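Local atomic coordinates of short chain dehydrogenase/reductase (Acinetobacter baumannii, PDB entry 4IUY), a protein that probably catalyses NAD(P)-dependent oxidation or reduction of a substrate not yet identified, as a Rossmann-fold member of the short-chain dehydrogenase/reductase family. Residues N53-A58 / Y80-D85; A113-T118 / D130-T135. All blocks are in the same frame, centred on the assembly; numbering follows the deposited sequence.

Interaction 1: N53-A58 / Y80-D85; sequences NIVICA and YTFALD
The Phe82 ring is met at its edge, in plane, by CG1 of Val55, which stands 3.9 Å from Phe82 CD2 and just as near to CE2. Val55 sends CG1 there by setting it anti to the backbone N (chi1 -177°). The Tyr80 ring has the carbonyl oxygen of Ile54 at its edge, near the ring plane, while Val55 CG2 comes to it obliquely. The side chains of Val55, Tyr80 and Phe82 share one face of the sheet with Cys57, whose CB packs 3.9 Å from Phe82 CB. On the other face Ile56 and Thr81 lie side by side and point the same way, with Ile56 CG1 3.7 Å from Thr81 CG2.

Between these two faces the backbones run parallel, the axes of the short strand segments 16° apart. Val55 pairs with Tyr80, and the bridges continue in step as far as Ala58 with Ala83. Ile56 grips the neighbouring strand twice, its N donating to Tyr80 O (3.0 Å) and its O accepting from Phe82 N (3.1 Å). Farther along, the bond from Ala58 N to Phe82 O is weak at 3.3 Å. Leu84 N still reaches Ala58 O at 3.0 Å, but from 36° out of the carbonyl plane, where the regular strand has already ended.

The two strands belong to a right-handed beta-alpha-beta unit of the Rossmann fold, linked through helix 65-75. Helix 89-101 packs on the aromatic face, with Met95 against Cys57 and Phe82, whereas helix 38-49 meets Ile56 through Ala44; strand 29-32 continues the sheet beyond 53-58.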
ATOM      1  N   ASN D  53      19.205  29.935   5.086  1.00 48.03           N
ATOM      2  CA  ASN D  53      19.508  30.144   6.491  1.00 44.58           C
ATOM      3  C   ASN D  53      19.103  28.948   7.358  1.00 47.97           C
ATOM      4  O   ASN D  53      18.145  28.259   7.068  1.00 42.76           O
ATOM      5  CB  ASN D  53      18.843  31.434   6.988  1.00 45.74           C
ATOM      6  CG  ASN D  53      19.266  32.642   6.179  1.00 46.89           C
ATOM      7  OD1 ASN D  53      20.442  33.014   6.164  1.00 51.09           O
ATOM      8  ND2 ASN D  53      18.316  33.255   5.491  1.00 48.67           N
ATOM      9  N   ILE D  54      19.819  28.737   8.451  1.00 45.01           N
ATOM     10  CA  ILE D  54      19.740  27.481   9.183  1.00 50.61           C
ATOM     11  C   ILE D  54      19.303  27.669  10.639  1.00 53.80           C
ATOM     12  O   ILE D  54      19.885  28.465  11.368  1.00 51.37           O
ATOM     13  CB  ILE D  54      21.139  26.776   9.163  1.00 46.74           C
ATOM     14  CG1 ILE D  54      21.543  26.456   7.728  1.00 46.89           C
ATOM     15  CG2 ILE D  54      21.129  25.511   9.972  1.00 43.13           C
ATOM     16  CD1 ILE D  54      20.512  25.583   7.020  1.00 41.40           C
ATOM     17  N   VAL D  55      18.259  26.958  11.047  1.00 42.95           N
ATOM     18  CA  VAL D  55      17.929  26.844  12.472  1.00 45.74           C
ATOM     19  C   VAL D  55      18.079  25.389  12.923  1.00 50.96           C
ATOM     20  O   VAL D  55      17.359  24.495  12.463  1.00 46.41           O
ATOM     21  CB  VAL D  55      16.505  27.320  12.798  1.00 43.75           C
ATOM     22  CG1 VAL D  55      16.276  27.231  14.320  1.00 46.91           C
ATOM     23  CG2 VAL D  55      16.296  28.742  12.313  1.00 44.68           C
ATOM     24  N   ILE D  56      19.033  25.131  13.797  1.00 55.04           N
ATOM     25  CA  ILE D  56      19.285  23.757  14.202  1.00 47.64           C
ATOM     26  C   ILE D  56      19.038  23.572  15.681  1.00 51.67           C
ATOM     27  O   ILE D  56      19.347  24.454  16.502  1.00 53.74           O
ATOM     28  CB  ILE D  56      20.714  23.324  13.861  1.00 48.88           C
ATOM     29  CG1 ILE D  56      21.712  24.429  14.191  1.00 44.02           C
ATOM     30  CG2 ILE D  56      20.820  22.984  12.376  1.00 45.42           C
ATOM     31  CD1 ILE D  56      23.129  24.025  13.966  1.00 44.35           C
ATOM     32  N   CYS D  57      18.423  22.452  16.035  1.00 49.66           N
ATOM     33  CA  CYS D  57      18.333  22.134  17.452  1.00 55.84           C
ATOM     34  C   CYS D  57      18.589  20.681  17.792  1.00 52.47           C
ATOM     35  O   CYS D  57      18.500  19.802  16.935  1.00 55.55           O
ATOM     36  CB  CYS D  57      17.040  22.671  18.081  1.00 63.27           C
ATOM     37  SG  CYS D  57      15.565  22.582  17.137  1.00 63.19           S
ATOM     38  N   ALA D  58      18.997  20.469  19.043  1.00 54.49           N
ATOM     39  CA  ALA D  58      19.280  19.145  19.587  1.00 60.11           C
ATOM     40  C   ALA D  58      19.241  19.267  21.114  1.00 61.35           C
ATOM     41  O   ALA D  58      19.145  20.380  21.635  1.00 62.69           O
ATOM     42  CB  ALA D  58      20.650  18.666  19.114  1.00 53.85           C
ATOM     43  N   TYR D  80      20.990  29.838  13.687  1.00 51.44           N
ATOM     44  CA  TYR D  80      20.494  29.950  15.046  1.00 52.98           C
ATOM     45  C   TYR D  80      20.548  28.549  15.658  1.00 47.39           C
ATOM     46  O   TYR D  80      20.197  27.582  15.012  1.00 46.09           O
ATOM     47  CB  TYR D  80      19.068  30.479  15.053  1.00 48.25           C
ATOM     48  CG  TYR D  80      18.930  31.889  14.527  1.00 57.71           C
ATOM     49  CD1 TYR D  80      18.949  32.980  15.395  1.00 50.91           C
ATOM     50  CD2 TYR D  80      18.784  32.138  13.149  1.00 53.71           C
ATOM     51  CE1 TYR D  80      18.823  34.286  14.921  1.00 56.23           C
ATOM     52  CE2 TYR D  80      18.663  33.452  12.658  1.00 51.49           C
ATOM     53  CZ  TYR D  80      18.674  34.524  13.554  1.00 63.45           C
ATOM     54  OH  TYR D  80      18.547  35.835  13.093  1.00 65.23           O
ATOM     55  N   THR D  81      21.101  28.429  16.857  1.00 51.93           N
ATOM     56  CA  THR D  81      21.107  27.147  17.545  1.00 52.94           C
ATOM     57  C   THR D  81      20.208  27.198  18.790  1.00 48.71           C
ATOM     58  O   THR D  81      20.059  28.233  19.411  1.00 59.50           O
ATOM     59  CB  THR D  81      22.522  26.713  17.914  1.00 51.22           C
ATOM     60  OG1 THR D  81      23.082  27.640  18.851  1.00 59.72           O
ATOM     61  CG2 THR D  81      23.381  26.649  16.669  1.00 50.19           C
ATOM     62  N   PHE D  82      19.565  26.082  19.098  1.00 67.41           N
ATOM     63  CA  PHE D  82      18.722  25.961  20.278  1.00 58.79           C
ATOM     64  C   PHE D  82      18.887  24.600  20.946  1.00 62.10           C
ATOM     65  O   PHE D  82      18.740  23.553  20.312  1.00 62.31           O
ATOM     66  CB  PHE D  82      17.253  26.149  19.913  1.00 52.36           C
ATOM     67  CG  PHE D  82      16.905  27.535  19.466  1.00 55.90           C
ATOM     68  CD1 PHE D  82      16.736  28.558  20.405  1.00 52.51           C
ATOM     69  CD2 PHE D  82      16.736  27.825  18.115  1.00 47.81           C
ATOM     70  CE1 PHE D  82      16.399  29.856  20.003  1.00 51.25           C
ATOM     71  CE2 PHE D  82      16.393  29.119  17.703  1.00 57.40           C
ATOM     72  CZ  PHE D  82      16.229  30.140  18.653  1.00 50.27           C
ATOM     73  N   ALA D  83      19.159  24.624  22.239  1.00 64.90           N
ATOM     74  CA  ALA D  83      19.162  23.411  23.037  1.00 73.50           C
ATOM     75  C   ALA D  83      17.754  23.172  23.563  1.00 75.48           C
ATOM     76  O   ALA D  83      17.149  24.078  24.140  1.00 80.67           O
ATOM     77  CB  ALA D  83      20.129  23.556  24.198  1.00 72.08           C
ATOM     78  N   LEU D  84      17.221  21.974  23.321  1.00 63.42           N
ATOM     79  CA  LEU D  84      15.912  21.593  23.849  1.00 67.90           C
ATOM     80  C   LEU D  84      15.648  20.090  23.727  1.00 62.18           C
ATOM     81  O   LEU D  84      16.321  19.402  22.974  1.00 63.65           O
ATOM     82  CB  LEU D  84      14.805  22.396  23.142  1.00 74.55           C
ATOM     83  CG  LEU D  84      14.742  22.452  21.604  1.00 70.22           C
ATOM     84  CD1 LEU D  84      14.138  21.210  20.980  1.00 66.62           C
ATOM     85  CD2 LEU D  84      13.989  23.697  21.164  1.00 75.92           C
ATOM     86  N   ASP D  85      14.656  19.588  24.458  1.00 61.32           N
ATOM     87  CA  ASP D  85      14.158  18.240  24.230  1.00 67.14           C
ATOM     88  C   ASP D  85      13.023  18.327  23.212  1.00 66.42           C
ATOM     89  O   ASP D  85      12.097  19.118  23.389  1.00 63.36           O
ATOM     90  CB  ASP D  85      13.652  17.600  25.517  1.00 69.47           C
ATOM     91  CG  ASP D  85      13.054  16.215  25.276  1.00 82.18           C
ATOM     92  OD1 ASP D  85      13.230  15.672  24.164  1.00 89.07           O
ATOM     93  OD2 ASP D  85      12.385  15.672  26.181  1.00 90.27           O
TER

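Interaction 2: A113-T118 / D130-T135; sequences AGVSDT and DKIVDT
Apolar contact centres on Val115, whose CG2 lies 3.8 Å from Thr135 CB, the two side chains crossing at about a right angle. This methyl sits between the backbone N and the carbonyl carbon of its own residue, and from there it also meets the aliphatic start of Lys131, 4.1 Å from CG. Ile132 flanks the same valine, its CG1 4.2 Å from Val115 CG2. Farther along, Ile132 CD1 comes within 4.4 Å of Asp117 CB.

The segment 113-118 follows strand 108-111, and its Ala113-Gly114 closes the Asn-Asn-Ala-Gly sequence characteristic of classical short-chain dehydrogenases. It runs past the side of helix 126-153 that carries Lys131, Ile132 and Thr135, near Tyr178 of helix 176-196, which touches Ser116.

Within the helix, the bond from Thr135 OG1 to Lys131 O probably helps fix the rotation of the threonine that the valine meets. Lys131 O accepts from both the N and the OG1 of Thr135, the hydroxyl at 3.0 Å and tilted 17° from the carbonyl plane. Outside the two segments, Asn136 ND2 donates to Val115 O, against which Ile132 CG2 also rests in van der Waals contact (3.9 Å).

A water carries the charged part of the contact. It donates to Asp117 OD2 at 2.8 Å and accepts from Lys131 NZ at 3.1 Å; the lysine chain, bent at chi3 and chi4 (62° and 73°), brings its ammonium round to this bridge.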
ATOM      1  N   ALA D 113      14.388  14.068  14.082  1.00 53.70           N
ATOM      2  CA  ALA D 113      14.698  13.427  15.351  1.00 57.19           C
ATOM      3  C   ALA D 113      14.241  11.967  15.271  1.00 61.14           C
ATOM      4  O   ALA D 113      13.175  11.674  14.742  1.00 60.09           O
ATOM      5  CB  ALA D 113      14.039  14.166  16.515  1.00 54.70           C
ATOM      6  N   GLY D 114      15.068  11.054  15.757  1.00 69.06           N
ATOM      7  CA  GLY D 114      14.774   9.635  15.654  1.00 74.27           C
ATOM      8  C   GLY D 114      15.668   8.783  16.540  1.00 77.01           C
ATOM      9  O   GLY D 114      16.885   8.947  16.517  1.00 90.41           O
ATOM     10  N   VAL D 115      15.067   7.933  17.375  1.00 63.31           N
ATOM     11  CA  VAL D 115      15.820   6.967  18.177  1.00 56.91           C
ATOM     12  C   VAL D 115      15.295   5.546  18.017  1.00 52.32           C
ATOM     13  O   VAL D 115      14.144   5.314  17.639  1.00 46.23           O
ATOM     14  CB  VAL D 115      15.810   7.293  19.696  1.00 64.73           C
ATOM     15  CG1 VAL D 115      16.516   8.606  19.972  1.00 65.72           C
ATOM     16  CG2 VAL D 115      14.378   7.297  20.243  1.00 57.65           C
ATOM     17  N   SER D 116      16.157   4.584  18.291  1.00 57.26           N
ATOM     18  CA  SER D 116      15.731   3.199  18.248  1.00 59.21           C
ATOM     19  C   SER D 116      16.534   2.398  19.263  1.00 59.65           C
ATOM     20  O   SER D 116      17.218   2.950  20.119  1.00 60.42           O
ATOM     21  CB  SER D 116      15.881   2.625  16.843  1.00 53.49           C
ATOM     22  OG  SER D 116      15.230   1.371  16.721  1.00 60.19           O
ATOM     23  N   ASP D 117      16.451   1.087  19.135  1.00 57.10           N
ATOM     24  CA  ASP D 117      17.126   0.154  20.013  1.00 49.79           C
ATOM     25  C   ASP D 117      17.048  -1.170  19.271  1.00 52.88           C
ATOM     26  O   ASP D 117      16.544  -1.231  18.156  1.00 51.31           O
ATOM     27  CB  ASP D 117      16.408   0.060  21.365  1.00 47.35           C
ATOM     28  CG  ASP D 117      17.333  -0.387  22.497  1.00 59.43           C
ATOM     29  OD1 ASP D 117      18.391  -1.006  22.226  1.00 57.67           O
ATOM     30  OD2 ASP D 117      16.982  -0.153  23.671  1.00 64.11           O
ATOM     31  N   THR D 118      17.583  -2.214  19.874  1.00 60.69           N
ATOM     32  CA  THR D 118      17.455  -3.558  19.351  1.00 61.04           C
ATOM     33  C   THR D 118      17.117  -4.461  20.506  1.00 54.93           C
ATOM     34  O   THR D 118      17.936  -4.663  21.394  1.00 51.90           O
ATOM     35  CB  THR D 118      18.744  -4.047  18.691  1.00 61.40           C
ATOM     36  OG1 THR D 118      19.099  -3.147  17.635  1.00 60.46           O
ATOM     37  CG2 THR D 118      18.527  -5.430  18.109  1.00 53.21           C
ATOM     38  N   ASP D 130       7.796   4.425  25.355  1.00 46.32           N
ATOM     39  CA  ASP D 130       7.607   5.875  25.472  1.00 48.64           C
ATOM     40  C   ASP D 130       8.749   6.643  24.825  1.00 47.36           C
ATOM     41  O   ASP D 130       8.509   7.583  24.087  1.00 53.09           O
ATOM     42  CB  ASP D 130       7.415   6.322  26.920  1.00 48.18           C
ATOM     43  CG  ASP D 130       6.101   5.813  27.527  1.00 57.63           C
ATOM     44  OD1 ASP D 130       5.184   5.382  26.773  1.00 53.65           O
ATOM     45  OD2 ASP D 130       5.977   5.851  28.772  1.00 60.27           O
ATOM     46  N   LYS D 131       9.991   6.236  25.074  1.00 46.20           N
ATOM     47  CA  LYS D 131      11.121   6.932  24.466  1.00 45.43           C
ATOM     48  C   LYS D 131      11.067   6.928  22.943  1.00 47.23           C
ATOM     49  O   LYS D 131      11.170   7.966  22.309  1.00 53.82           O
ATOM     50  CB  LYS D 131      12.449   6.329  24.922  1.00 49.64           C
ATOM     51  CG  LYS D 131      13.652   7.035  24.319  1.00 59.68           C
ATOM     52  CD  LYS D 131      14.948   6.630  24.972  1.00 73.18           C
ATOM     53  CE  LYS D 131      15.205   5.139  24.788  1.00 89.64           C
ATOM     54  NZ  LYS D 131      15.599   4.761  23.383  1.00 96.50           N
ATOM     55  N   ILE D 132      10.896   5.747  22.361  1.00 46.83           N
ATOM     56  CA  ILE D 132      10.942   5.563  20.914  1.00 45.21           C
ATOM     57  C   ILE D 132       9.736   6.190  20.203  1.00 45.67           C
ATOM     58  O   ILE D 132       9.888   6.887  19.205  1.00 44.98           O
ATOM     59  CB  ILE D 132      11.081   4.079  20.576  1.00 46.27           C
ATOM     60  CG1 ILE D 132      12.454   3.601  21.012  1.00 45.16           C
ATOM     61  CG2 ILE D 132      10.839   3.810  19.075  1.00 40.14           C
ATOM     62  CD1 ILE D 132      12.560   2.113  21.103  1.00 43.07           C
ATOM     63  N   VAL D 133       8.542   5.941  20.724  1.00 41.00           N
ATOM     64  CA  VAL D 133       7.333   6.435  20.090  1.00 44.54           C
ATOM     65  C   VAL D 133       7.133   7.946  20.284  1.00 51.40           C
ATOM     66  O   VAL D 133       6.763   8.646  19.320  1.00 46.56           O
ATOM     67  CB  VAL D 133       6.091   5.616  20.531  1.00 55.12           C
ATOM     68  CG1 VAL D 133       4.850   6.158  19.867  1.00 40.20           C
ATOM     69  CG2 VAL D 133       6.269   4.132  20.149  1.00 40.53           C
ATOM     70  N   ASP D 134       7.426   8.462  21.489  1.00 41.71           N
ATOM     71  CA  ASP D 134       7.309   9.910  21.731  1.00 42.95           C
ATOM     72  C   ASP D 134       8.282  10.715  20.904  1.00 42.90           C
ATOM     73  O   ASP D 134       7.912  11.749  20.353  1.00 41.80           O
ATOM     74  CB  ASP D 134       7.482  10.273  23.207  1.00 48.49           C
ATOM     75  CG  ASP D 134       6.349   9.763  24.053  1.00 59.20           C
ATOM     76  OD1 ASP D 134       5.381   9.225  23.467  1.00 65.55           O
ATOM     77  OD2 ASP D 134       6.423   9.899  25.285  1.00 63.51           O
ATOM     78  N   THR D 135       9.517  10.234  20.818  1.00 41.24           N
ATOM     79  CA  THR D 135      10.540  10.861  20.003  1.00 40.62           C
ATOM     80  C   THR D 135      10.256  10.733  18.496  1.00 50.06           C
ATOM     81  O   THR D 135      10.411  11.700  17.751  1.00 44.37           O
ATOM     82  CB  THR D 135      11.926  10.259  20.284  1.00 47.43           C
ATOM     83  OG1 THR D 135      12.340  10.605  21.611  1.00 59.58           O
ATOM     84  CG2 THR D 135      12.962  10.783  19.271  1.00 53.90           C
TER
HETATM   85  O   HOH W   1      15.034   1.847  24.191  1.00 61.44           O

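Interaction 1 closes before interaction 2 opens along the chain. Their centres are 20 Å apart and their nearest atoms about 6 Å, without touching. Interaction 1 joins the outermost strand of the chain's parallel sheet, 79-83, to its neighbour 53-58; the other lies beyond the end of strand 108-111, which sits on the far side of strand 29-32 from 53-58. Both strands 79-83 and 108-111 thus lead into loops at the same, C-terminal edge of the sheet, where Rossmann folds generally bind their dinucleotide. Asn87 touches both regions: its backbone N bonds Asp85 OD1 and its side chain gives a weak bond to Thr135 OG1.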